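Local coordinates for protein TRAP dicarboxylate transporter-DctP subunit (Rhodobacter sphaeroides, PDB 4PE3) that probably captures a small solute, perhaps an organic acid, in the periplasm and delivers it to the membrane components of a TRAP transporter, at residues I123-E127 and K268-Q272; A156-P162 and I228-Y234. All coordinates share one frame; numbering follows the deposited sequence.

Contact 1 of 2, residues I123-E127 and K268-Q272; sequences IDFVE and KIFQQ
The carboxamide of Gln271 meets Ile123 over one face and Glu127 at its edge. CG1 of Ile123 stands almost straight above the amide carbon, at 3.9 Å from Gln271 CD; Ile123 is modelled in two conformations, so this cover is established for one of them. At the edge, Gln271 NE2 donates a nearly straight bond of 3.0 Å to Glu127 OE2, with the acceptor close to the amide plane. The two planes are 34° apart, and NE2 comes to OE2 from above the carboxylate plane rather than within it.

The second carboxylate oxygen takes the salt bridge: Lys268 NZ lies 2.8 Å from Glu127 OE1, on its syn side and near the carboxylate plane. The CB of Lys268 is not aimed at the other helix, but a bend at the second torsion (chi2 66°) carries the ammonium to the glutamate. The same nitrogen also donates to Gln271 OE1 at 2.8 Å. Gln272 NE2 grips that oxygen too, at 2.8 Å from Gln271 OE1, and each donor lies in the carbonyl plane, on a lone pair of Gln271 OE1. With its oxygen held twice and NE2 also bonded to Val149 O, the amide's flip state is well defined. A leucine in place of Gln271 would probably leave Glu127 OE2 and Val149 O without this donor and deprive Lys268 and Gln272 of their shared acceptor.

The short helical segments run nearly antiparallel (163°) with axes 13.7 Å apart, a separation bridged here by Glu127, Lys268 and Gln271, with Ile123 packing on the amide. Helix 119-128 and helix 257-291 are thereby joined beside strand 144-150, an outermost strand of the five-stranded sheet: Ile123 and Val126 rest on Val149, while Phe270 turns to Ser150 and to helix 44-59.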
# COMPACT_ATOMS: atom_id res chain seq x y z
N ILE A 123 7.27 6.06 1.17
CA ILE A 123 7.96 6.55 -0.02
C ILE A 123 9.42 6.89 0.32
O ILE A 123 10.33 6.59 -0.44
CB ILE A 123 7.22 7.75 -0.63
CG1 ILE A 123 5.99 7.27 -1.40
CG2 ILE A 123 8.11 8.54 -1.54
CD1 ILE A 123 4.85 8.25 -1.46
N ASP A 124 9.65 7.50 1.48
CA ASP A 124 11.01 7.80 1.91
C ASP A 124 11.80 6.53 2.21
O ASP A 124 12.99 6.43 1.85
CB ASP A 124 11.01 8.75 3.11
CG ASP A 124 12.40 9.23 3.45
OD1 ASP A 124 12.92 10.05 2.68
OD2 ASP A 124 12.97 8.77 4.47
N PHE A 125 11.16 5.55 2.85
CA PHE A 125 11.79 4.25 3.03
C PHE A 125 12.25 3.65 1.69
O PHE A 125 13.39 3.15 1.56
CB PHE A 125 10.85 3.30 3.74
CG PHE A 125 11.29 1.87 3.72
CD1 PHE A 125 12.41 1.46 4.41
CD2 PHE A 125 10.57 0.93 3.02
CE1 PHE A 125 12.81 0.15 4.39
CE2 PHE A 125 10.97 -0.40 2.99
CZ PHE A 125 12.09 -0.78 3.67
N VAL A 126 11.40 3.69 0.68
CA VAL A 126 11.75 3.14 -0.62
C VAL A 126 12.85 3.94 -1.28
O VAL A 126 13.84 3.36 -1.76
CB VAL A 126 10.51 3.05 -1.53
CG1 VAL A 126 10.92 2.71 -2.97
CG2 VAL A 126 9.58 2.03 -0.98
N GLU A 127 12.70 5.25 -1.33
CA GLU A 127 13.59 6.06 -2.15
C GLU A 127 14.93 6.36 -1.49
O GLU A 127 15.94 6.49 -2.17
CB GLU A 127 12.87 7.33 -2.59
CG GLU A 127 11.68 6.98 -3.50
CD GLU A 127 10.88 8.16 -4.04
OE1 GLU A 127 11.09 9.31 -3.60
OE2 GLU A 127 10.01 7.93 -4.93
N LYS A 268 7.63 9.52 -10.51
CA LYS A 268 7.56 10.33 -9.29
C LYS A 268 6.38 11.29 -9.37
O LYS A 268 5.67 11.52 -8.39
CB LYS A 268 8.86 11.10 -9.10
CG LYS A 268 8.93 11.93 -7.84
CD LYS A 268 8.93 11.05 -6.60
CE LYS A 268 9.03 11.88 -5.35
NZ LYS A 268 8.97 11.02 -4.15
N ILE A 269 6.15 11.87 -10.55
CA ILE A 269 5.03 12.78 -10.73
C ILE A 269 3.70 12.03 -10.57
O ILE A 269 2.79 12.50 -9.88
CB ILE A 269 5.08 13.49 -12.09
CG1 ILE A 269 6.26 14.46 -12.13
CG2 ILE A 269 3.78 14.24 -12.35
CD1 ILE A 269 6.61 14.90 -13.55
N PHE A 270 3.59 10.86 -11.18
CA PHE A 270 2.41 10.02 -11.00
C PHE A 270 2.21 9.71 -9.50
O PHE A 270 1.11 9.88 -8.97
CB PHE A 270 2.54 8.73 -11.83
CG PHE A 270 1.80 7.55 -11.27
CD1 PHE A 270 0.42 7.57 -11.10
CD2 PHE A 270 2.49 6.41 -10.90
CE1 PHE A 270 -0.23 6.49 -10.58
CE2 PHE A 270 1.83 5.32 -10.37
CZ PHE A 270 0.47 5.36 -10.20
N GLN A 271 3.29 9.28 -8.85
CA GLN A 271 3.22 8.92 -7.44
C GLN A 271 2.66 10.08 -6.62
O GLN A 271 1.75 9.90 -5.80
CB GLN A 271 4.61 8.53 -6.97
CG GLN A 271 4.77 8.36 -5.47
CD GLN A 271 6.19 8.61 -5.06
OE1 GLN A 271 6.52 9.68 -4.58
NE2 GLN A 271 7.05 7.63 -5.29
N GLN A 272 3.21 11.27 -6.81
CA GLN A 272 2.81 12.43 -6.02
C GLN A 272 1.39 12.90 -6.33
O GLN A 272 0.64 13.29 -5.44
CB GLN A 272 3.82 13.57 -6.22
CG GLN A 272 5.18 13.26 -5.59
CD GLN A 272 5.09 13.22 -4.08
OE1 GLN A 272 4.66 14.19 -3.46
NE2 GLN A 272 5.45 12.08 -3.48

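Contact 2 of 2, residues A156-P162 and I228-Y234; sequences AFVSKVP and IAPHPVY. With EDO (1,2-ethanediol), chain D.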
# COMPACT_ATOMS: atom_id res chain seq x y z
N ALA A 156 -7.91 4.08 6.42
CA ALA A 156 -8.38 4.54 7.72
C ALA A 156 -9.06 3.38 8.43
O ALA A 156 -9.53 2.45 7.80
CB ALA A 156 -9.35 5.68 7.54
N PHE A 157 -9.11 3.43 9.76
CA PHE A 157 -9.72 2.35 10.52
C PHE A 157 -11.17 2.71 10.80
O PHE A 157 -11.49 3.85 11.09
CB PHE A 157 -8.96 2.20 11.86
CG PHE A 157 -9.15 0.87 12.55
CD1 PHE A 157 -8.86 -0.31 11.90
CD2 PHE A 157 -9.55 0.80 13.86
CE1 PHE A 157 -9.02 -1.54 12.52
CE2 PHE A 157 -9.71 -0.43 14.51
CZ PHE A 157 -9.42 -1.60 13.83
N VAL A 158 -12.01 1.68 10.80
CA VAL A 158 -13.43 1.78 11.13
C VAL A 158 -13.60 1.22 12.55
O VAL A 158 -13.15 0.12 12.83
CB VAL A 158 -14.27 0.96 10.15
CG1 VAL A 158 -15.74 0.89 10.62
CG2 VAL A 158 -14.16 1.54 8.74
N SER A 159 -14.23 1.98 13.44
CA SER A 159 -14.48 1.48 14.79
C SER A 159 -15.73 2.10 15.40
O SER A 159 -15.94 3.30 15.30
CB SER A 159 -13.27 1.73 15.72
OG SER A 159 -13.54 1.17 16.99
N LYS A 160 -16.52 1.26 16.06
CA LYS A 160 -17.68 1.69 16.83
C LYS A 160 -17.31 2.15 18.23
O LYS A 160 -18.08 2.87 18.86
CB LYS A 160 -18.68 0.54 17.04
CG LYS A 160 -19.37 0.05 15.82
CD LYS A 160 -20.20 -1.21 16.09
CE LYS A 160 -21.43 -0.93 16.95
NZ LYS A 160 -22.40 -2.05 16.84
N VAL A 161 -16.14 1.71 18.72
CA VAL A 161 -15.69 1.97 20.08
C VAL A 161 -14.53 2.97 20.05
O VAL A 161 -13.76 3.01 19.09
CB VAL A 161 -15.28 0.67 20.83
CG1 VAL A 161 -16.48 -0.26 21.00
CG2 VAL A 161 -14.13 -0.05 20.13
N PRO A 162 -14.41 3.79 21.08
CA PRO A 162 -13.33 4.79 21.06
C PRO A 162 -11.95 4.17 21.27
O PRO A 162 -11.72 3.57 22.33
CB PRO A 162 -13.68 5.71 22.23
CG PRO A 162 -14.56 4.87 23.13
CD PRO A 162 -15.30 3.94 22.24
N ILE A 228 -22.31 4.41 11.15
CA ILE A 228 -22.74 3.34 12.03
C ILE A 228 -21.68 2.99 13.10
O ILE A 228 -22.01 2.38 14.12
CB ILE A 228 -23.17 2.08 11.24
CG1 ILE A 228 -22.02 1.47 10.47
CG2 ILE A 228 -24.33 2.42 10.30
CD1 ILE A 228 -22.36 0.11 9.87
N ALA A 229 -20.46 3.44 12.88
CA ALA A 229 -19.30 3.15 13.74
C ALA A 229 -18.56 4.47 13.89
O ALA A 229 -17.68 4.80 13.09
CB ALA A 229 -18.44 2.08 13.11
N PRO A 230 -18.95 5.28 14.88
CA PRO A 230 -18.60 6.70 14.86
C PRO A 230 -17.28 7.08 15.55
O PRO A 230 -17.12 8.22 15.93
CB PRO A 230 -19.81 7.35 15.56
CG PRO A 230 -20.28 6.30 16.50
CD PRO A 230 -20.02 4.97 15.85
N HIS A 231 -16.33 6.15 15.58
CA HIS A 231 -15.00 6.41 16.12
C HIS A 231 -13.89 5.95 15.18
O HIS A 231 -13.02 5.16 15.55
CB HIS A 231 -14.84 5.71 17.47
CG HIS A 231 -15.62 6.34 18.57
ND1 HIS A 231 -15.33 7.59 19.05
CD2 HIS A 231 -16.70 5.90 19.26
CE1 HIS A 231 -16.19 7.90 20.01
NE2 HIS A 231 -17.03 6.90 20.14
N PRO A 232 -13.88 6.46 13.94
CA PRO A 232 -12.77 6.10 13.05
C PRO A 232 -11.41 6.58 13.54
O PRO A 232 -11.34 7.56 14.29
CB PRO A 232 -13.14 6.83 11.75
CG PRO A 232 -13.98 7.99 12.18
CD PRO A 232 -14.79 7.43 13.34
N VAL A 233 -10.35 5.89 13.10
CA VAL A 233 -9.00 6.36 13.32
C VAL A 233 -8.45 6.80 11.98
O VAL A 233 -8.37 6.02 11.02
CB VAL A 233 -8.10 5.30 13.98
CG1 VAL A 233 -6.73 5.88 14.31
CG2 VAL A 233 -8.72 4.77 15.26
N TYR A 234 -8.07 8.08 11.91
CA TYR A 234 -7.55 8.69 10.71
C TYR A 234 -6.51 9.74 11.10
O TYR A 234 -6.80 10.59 11.96
CB TYR A 234 -8.69 9.39 9.93
CG TYR A 234 -8.11 10.18 8.79
CD1 TYR A 234 -7.77 9.56 7.60
CD2 TYR A 234 -7.85 11.53 8.92
CE1 TYR A 234 -7.17 10.26 6.56
CE2 TYR A 234 -7.25 12.26 7.89
CZ TYR A 234 -6.92 11.62 6.70
OH TYR A 234 -6.32 12.36 5.70
C1 EDO D . -4.03 10.60 3.57
O1 EDO D . -5.42 10.95 3.66
C2 EDO D . -3.74 9.30 4.33
O2 EDO D . -3.89 9.51 5.73
O HOH W 1 -15.38 4.23 11.87
O HOH W 2 -23.26 -0.27 14.16
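A single antiparallel bridge, Phe157 with Val233, a hydrogen-bonded pair, lays the loop 228-234 against 157-159, one of the two outer strands of the four-stranded sheet. Phe157 N donates to Val233 O at 3.0 Å, in the carbonyl plane, and Val233 N answers to Phe157 O at 3.1 Å, tilted from that plane. Their CB atoms lie side by side.

Beyond Pro232, which has no N-H to offer, the pairing becomes irregular. His231 N lies 2.9 Å from Ser159 O, nearly along the carbonyl axis (170°), while a water accepts from Ser159 N and donates to Ala229 O, filling in where direct pairing fails. CG of Lys160 packs on Ala229 CB at 3.5 Å, and the lysine's NZ goes on to Leu204 O.

At the turn, the His231 ring takes Pro162 over one face in a CH-pi contact: Pro162 CB sits 4.0 Å from the centroid of the His231 ring, 6° off its normal. Lys160 O approaches the imidazole at its edge, 3.4 Å from His231 CD2. CG of His231 is anti to its carbonyl carbon (chi1 -72°), which turns the ring to the 160-162 turn, and ND1 bonds to His298 NE2. Ser159 OG donates to Val161 O at 2.8 Å, within the same segment.

On its other side strand 157-159 pairs with strand 211-213, through Val158 and Ala212, while the backbone carbonyls of Pro230 and Pro232 accept hydrogen bonds from the backbones of Thr296 and His298. Phe157 meets the rings of Phe185 and Phe237, Val158 and Ile228 touch helix 200-206, and Tyr234 reaches helix 257-291 at His279, Asp282, Leu283 and Val286.

The centres of the two contacts are 29 Å apart, and their nearest atoms about 13 Å, without touching. Along the chain 123-127 comes first, then 156-162 and 228-234, and finally 268-272, so contact 1 brackets contact 2. They lie by different sheets: contact 1 joins two helices next to strand 144-150 of the five-stranded sheet, while contact 2 involves strand 157-159 at the edge of the four-stranded one. Helix 257-291 connects them, carrying 268-272 in contact 1 and meeting Tyr234 of contact 2 further along. This is consistent with the two-lobed build of TRAP solute-binding proteins, in which a long helix spans both lobes; the structure is the open, ligand-free form.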